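Local atomic coordinates of hemolysin-related protein (PDB entry 5V6F), a protein that probably binds mammalian glycans and works in the biofilm of Vibrio cholerae, its second beta-prism domain being a lectin that binds mannotriose. Residues I6-T20 / K107-Q121. Sequence-based numbering, arbitrary orientation.
Sequences IFGYSNTQQSQRVVT and KVETYTVPQGKRIKQ
Lys107 and Glu109 of edge strand 106-112 reach across to edge strand 7-8, one of two separate meetings between these segments, and here two sheets of the beta-prism lectin fold are joined by side chains of one strand gripping the backbone of the other, not by strand pairing. Glu109, its CG anti to the carbonyl carbon (chi1 -64°), stretches out so that OE1 takes the Gly8 N-H on its syn lone pair, at 2.9 Å from Gly8 N. Lys107 NZ donates to Gly8 O at 2.8 Å while forming a salt bridge to Glu109 OE2, which it meets from above the carboxylate plane. The same ammonium lies off-centre over the Tyr9 ring, a cation-pi contact. Glu109 OE2 also accepts from a water. Two residues further along the strand from Glu109, Tyr111 CB abuts the edge of the buried Phe7 ring, 3.5 Å from Phe7 CZ; the Phe7 ring also meets that of Phe134 within its own sheet.

The second meeting lies where strands 13-18 and 121-126 pair antiparallel in one sheet. Val18 and Gln121 form a non-hydrogen-bonded pair, and Gln121 with Lys120 makes a classic beta bulge, both facing Val137. Just beyond it, Val19 N donates to Lys120 O at 2.9 Å.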
# COMPACT_ATOMS: atom_id res chain seq x y z
N ILE A 6 6.79 9.48 -0.03
CA ILE A 6 7.00 8.06 0.20
C ILE A 6 6.38 7.73 1.55
O ILE A 6 6.87 8.19 2.59
CB ILE A 6 8.48 7.68 0.15
CG1 ILE A 6 9.08 8.02 -1.22
CG2 ILE A 6 8.67 6.21 0.48
CD1 ILE A 6 10.59 7.81 -1.32
N PHE A 7 5.29 6.97 1.54
CA PHE A 7 4.67 6.52 2.78
C PHE A 7 5.43 5.32 3.33
O PHE A 7 5.87 4.45 2.58
CB PHE A 7 3.21 6.13 2.53
CG PHE A 7 2.43 7.17 1.78
CD1 PHE A 7 2.13 8.38 2.38
CD2 PHE A 7 1.99 6.93 0.49
CE1 PHE A 7 1.41 9.34 1.69
CE2 PHE A 7 1.27 7.88 -0.20
CZ PHE A 7 0.98 9.09 0.40
N GLY A 8 5.60 5.30 4.64
CA GLY A 8 6.34 4.22 5.26
C GLY A 8 7.83 4.47 5.17
O GLY A 8 8.31 5.56 5.52
N TYR A 9 8.57 3.47 4.70
CA TYR A 9 10.02 3.47 4.72
C TYR A 9 10.53 2.99 3.37
O TYR A 9 9.84 2.28 2.64
CB TYR A 9 10.55 2.59 5.85
CG TYR A 9 9.74 2.73 7.12
CD1 TYR A 9 10.01 3.74 8.03
CD2 TYR A 9 8.68 1.87 7.40
CE1 TYR A 9 9.26 3.89 9.19
CE2 TYR A 9 7.93 2.00 8.55
CZ TYR A 9 8.22 3.01 9.44
OH TYR A 9 7.48 3.16 10.60
N SER A 10 11.77 3.39 3.04
CA SER A 10 12.32 3.14 1.71
C SER A 10 13.74 2.58 1.77
O SER A 10 14.53 2.81 0.85
CB SER A 10 12.29 4.42 0.87
OG SER A 10 13.06 5.43 1.49
N ASN A 11 14.07 1.85 2.83
CA ASN A 11 15.41 1.29 2.95
C ASN A 11 15.58 0.04 2.10
O ASN A 11 16.70 -0.25 1.66
CB ASN A 11 15.72 0.97 4.42
CG ASN A 11 14.82 -0.13 4.97
OD1 ASN A 11 13.60 -0.06 4.88
ND2 ASN A 11 15.44 -1.16 5.55
N THR A 12 14.51 -0.70 1.85
CA THR A 12 14.58 -1.96 1.13
C THR A 12 14.46 -1.70 -0.38
O THR A 12 14.57 -0.56 -0.84
CB THR A 12 13.51 -2.92 1.64
OG1 THR A 12 12.24 -2.27 1.63
CG2 THR A 12 13.86 -3.37 3.06
N GLN A 13 14.23 -2.75 -1.16
CA GLN A 13 14.37 -2.68 -2.61
C GLN A 13 13.15 -2.04 -3.27
O GLN A 13 12.01 -2.36 -2.93
CB GLN A 13 14.60 -4.07 -3.19
CG GLN A 13 15.93 -4.68 -2.80
CD GLN A 13 15.84 -5.48 -1.51
OE1 GLN A 13 14.93 -6.28 -1.33
NE2 GLN A 13 16.80 -5.27 -0.62
N GLN A 14 13.40 -1.17 -4.24
CA GLN A 14 12.35 -0.43 -4.91
C GLN A 14 11.90 -1.14 -6.18
O GLN A 14 12.71 -1.46 -7.06
CB GLN A 14 12.82 0.98 -5.25
CG GLN A 14 11.73 1.84 -5.88
CD GLN A 14 12.19 3.23 -6.26
OE1 GLN A 14 13.26 3.68 -5.85
NE2 GLN A 14 11.39 3.91 -7.06
N SER A 15 10.59 -1.37 -6.29
CA SER A 15 9.96 -1.81 -7.53
C SER A 15 9.01 -0.73 -8.02
O SER A 15 8.55 0.12 -7.25
CB SER A 15 9.21 -3.13 -7.34
OG SER A 15 10.09 -4.20 -7.03
N GLN A 16 8.72 -0.77 -9.32
CA GLN A 16 7.89 0.25 -9.95
C GLN A 16 6.79 -0.46 -10.73
O GLN A 16 7.07 -1.31 -11.57
CB GLN A 16 8.73 1.16 -10.85
CG GLN A 16 9.95 1.72 -10.08
CD GLN A 16 10.63 2.91 -10.75
OE1 GLN A 16 10.95 3.91 -10.08
NE2 GLN A 16 10.89 2.80 -12.04
N ARG A 17 5.53 -0.12 -10.42
CA ARG A 17 4.38 -0.79 -11.02
C ARG A 17 3.51 0.24 -11.72
O ARG A 17 2.93 1.12 -11.07
CB ARG A 17 3.59 -1.57 -9.97
CG ARG A 17 4.33 -2.82 -9.46
CD ARG A 17 4.56 -3.83 -10.59
NE ARG A 17 5.32 -5.01 -10.17
CZ ARG A 17 6.64 -5.16 -10.32
NH1 ARG A 17 7.38 -4.21 -10.87
NH2 ARG A 17 7.22 -6.28 -9.90
N VAL A 18 3.42 0.13 -13.04
CA VAL A 18 2.67 1.07 -13.85
C VAL A 18 1.19 0.75 -13.74
O VAL A 18 0.77 -0.41 -13.80
CB VAL A 18 3.15 1.01 -15.31
CG1 VAL A 18 2.27 1.85 -16.22
CG2 VAL A 18 4.60 1.48 -15.40
N VAL A 19 0.38 1.80 -13.58
CA VAL A 19 -1.07 1.65 -13.51
C VAL A 19 -1.61 1.51 -14.93
O VAL A 19 -1.32 2.33 -15.81
CB VAL A 19 -1.70 2.85 -12.79
CG1 VAL A 19 -3.20 2.66 -12.68
CG2 VAL A 19 -1.08 3.02 -11.41
N THR A 20 -2.42 0.48 -15.15
CA THR A 20 -2.99 0.24 -16.46
C THR A 20 -4.21 1.13 -16.68
O THR A 20 -4.66 1.85 -15.78
CB THR A 20 -3.40 -1.22 -16.62
OG1 THR A 20 -4.55 -1.48 -15.80
CG2 THR A 20 -2.26 -2.16 -16.24
N LYS A 107 3.47 5.48 13.13
CA LYS A 107 3.23 6.79 12.56
C LYS A 107 2.05 6.67 11.61
O LYS A 107 1.76 5.59 11.08
CB LYS A 107 4.45 7.33 11.81
CG LYS A 107 4.88 6.47 10.63
CD LYS A 107 5.99 7.15 9.85
CE LYS A 107 6.41 6.31 8.64
NZ LYS A 107 7.35 7.04 7.74
N VAL A 108 1.36 7.79 11.40
CA VAL A 108 0.24 7.86 10.47
C VAL A 108 0.51 9.00 9.50
O VAL A 108 0.76 10.13 9.92
CB VAL A 108 -1.10 8.06 11.19
CG1 VAL A 108 -2.26 8.04 10.20
CG2 VAL A 108 -1.29 6.99 12.26
N GLU A 109 0.46 8.70 8.21
CA GLU A 109 0.71 9.66 7.15
C GLU A 109 -0.54 9.75 6.28
O GLU A 109 -1.01 8.73 5.76
CB GLU A 109 1.95 9.26 6.34
CG GLU A 109 3.22 9.28 7.17
CD GLU A 109 4.39 8.54 6.55
OE1 GLU A 109 4.17 7.46 5.96
OE2 GLU A 109 5.52 9.04 6.65
N THR A 110 -1.06 10.97 6.13
CA THR A 110 -2.32 11.21 5.44
C THR A 110 -2.05 12.08 4.22
O THR A 110 -1.31 13.07 4.31
CB THR A 110 -3.34 11.88 6.37
OG1 THR A 110 -3.53 11.07 7.54
CG2 THR A 110 -4.67 12.07 5.68
N TYR A 111 -2.65 11.72 3.09
CA TYR A 111 -2.36 12.39 1.83
C TYR A 111 -3.59 12.34 0.94
O TYR A 111 -4.24 11.29 0.81
CB TYR A 111 -1.17 11.73 1.12
CG TYR A 111 -0.90 12.29 -0.25
CD1 TYR A 111 -0.15 13.45 -0.42
CD2 TYR A 111 -1.39 11.66 -1.39
CE1 TYR A 111 0.10 13.96 -1.67
CE2 TYR A 111 -1.14 12.16 -2.65
CZ TYR A 111 -0.39 13.32 -2.78
OH TYR A 111 -0.14 13.83 -4.03
N THR A 112 -3.91 13.47 0.32
CA THR A 112 -5.06 13.61 -0.56
C THR A 112 -4.57 13.74 -2.00
O THR A 112 -3.71 14.57 -2.30
CB THR A 112 -5.90 14.83 -0.17
OG1 THR A 112 -6.43 14.62 1.15
CG2 THR A 112 -7.05 15.05 -1.15
N VAL A 113 -5.11 12.90 -2.88
CA VAL A 113 -4.76 12.93 -4.29
C VAL A 113 -5.33 14.22 -4.88
O VAL A 113 -6.55 14.43 -4.82
CB VAL A 113 -5.29 11.69 -5.03
CG1 VAL A 113 -4.82 11.70 -6.48
CG2 VAL A 113 -4.83 10.42 -4.33
N PRO A 114 -4.51 15.10 -5.45
CA PRO A 114 -5.05 16.36 -5.98
C PRO A 114 -6.06 16.12 -7.09
O PRO A 114 -5.93 15.19 -7.89
CB PRO A 114 -3.81 17.09 -6.50
CG PRO A 114 -2.66 16.47 -5.80
CD PRO A 114 -3.04 15.04 -5.59
N GLN A 115 -7.07 16.99 -7.13
CA GLN A 115 -8.05 16.93 -8.21
C GLN A 115 -7.35 17.06 -9.55
O GLN A 115 -6.49 17.92 -9.74
CB GLN A 115 -9.07 18.06 -8.04
N GLY A 116 -7.70 16.17 -10.48
CA GLY A 116 -7.17 16.23 -11.82
C GLY A 116 -5.82 15.58 -12.02
O GLY A 116 -5.25 15.71 -13.11
N LYS A 117 -5.29 14.89 -11.02
CA LYS A 117 -4.02 14.18 -11.13
C LYS A 117 -4.30 12.69 -11.20
O LYS A 117 -4.84 12.11 -10.26
CB LYS A 117 -3.11 14.49 -9.94
CG LYS A 117 -2.63 15.92 -9.87
CD LYS A 117 -1.49 16.16 -10.84
CE LYS A 117 -1.12 17.64 -10.91
NZ LYS A 117 -0.17 17.91 -12.02
N ARG A 118 -3.93 12.06 -12.32
CA ARG A 118 -4.03 10.62 -12.44
C ARG A 118 -2.76 9.96 -11.91
O ARG A 118 -1.65 10.32 -12.30
CB ARG A 118 -4.27 10.18 -13.89
CG ARG A 118 -4.21 8.66 -14.03
CD ARG A 118 -4.72 8.12 -15.37
NE ARG A 118 -4.70 6.66 -15.37
CZ ARG A 118 -3.62 5.91 -15.63
NH1 ARG A 118 -2.46 6.48 -15.92
NH2 ARG A 118 -3.71 4.59 -15.59
N ILE A 119 -2.94 8.98 -11.02
CA ILE A 119 -1.84 8.16 -10.55
C ILE A 119 -1.41 7.25 -11.70
O ILE A 119 -2.18 6.39 -12.13
CB ILE A 119 -2.24 7.35 -9.32
CG1 ILE A 119 -2.71 8.27 -8.19
CG2 ILE A 119 -1.07 6.49 -8.85
CD1 ILE A 119 -3.46 7.54 -7.08
N LYS A 120 -0.19 7.44 -12.21
CA LYS A 120 0.27 6.65 -13.34
C LYS A 120 1.18 5.49 -12.93
O LYS A 120 1.35 4.56 -13.72
CB LYS A 120 1.02 7.54 -14.34
CG LYS A 120 2.42 7.97 -13.92
CD LYS A 120 2.99 8.98 -14.91
CE LYS A 120 4.44 9.32 -14.60
NZ LYS A 120 4.92 10.49 -15.39
N GLN A 121 1.72 5.52 -11.72
CA GLN A 121 2.68 4.52 -11.29
C GLN A 121 2.68 4.48 -9.77
O GLN A 121 2.46 5.50 -9.11
CB GLN A 121 4.08 4.83 -11.85
CG GLN A 121 5.19 3.90 -11.41
CD GLN A 121 6.50 4.21 -12.11
OE1 GLN A 121 6.61 4.08 -13.33
NE2 GLN A 121 7.50 4.63 -11.34
O HOH W 1 6.39 10.10 4.18
O HOH W 2 -0.05 4.80 -16.19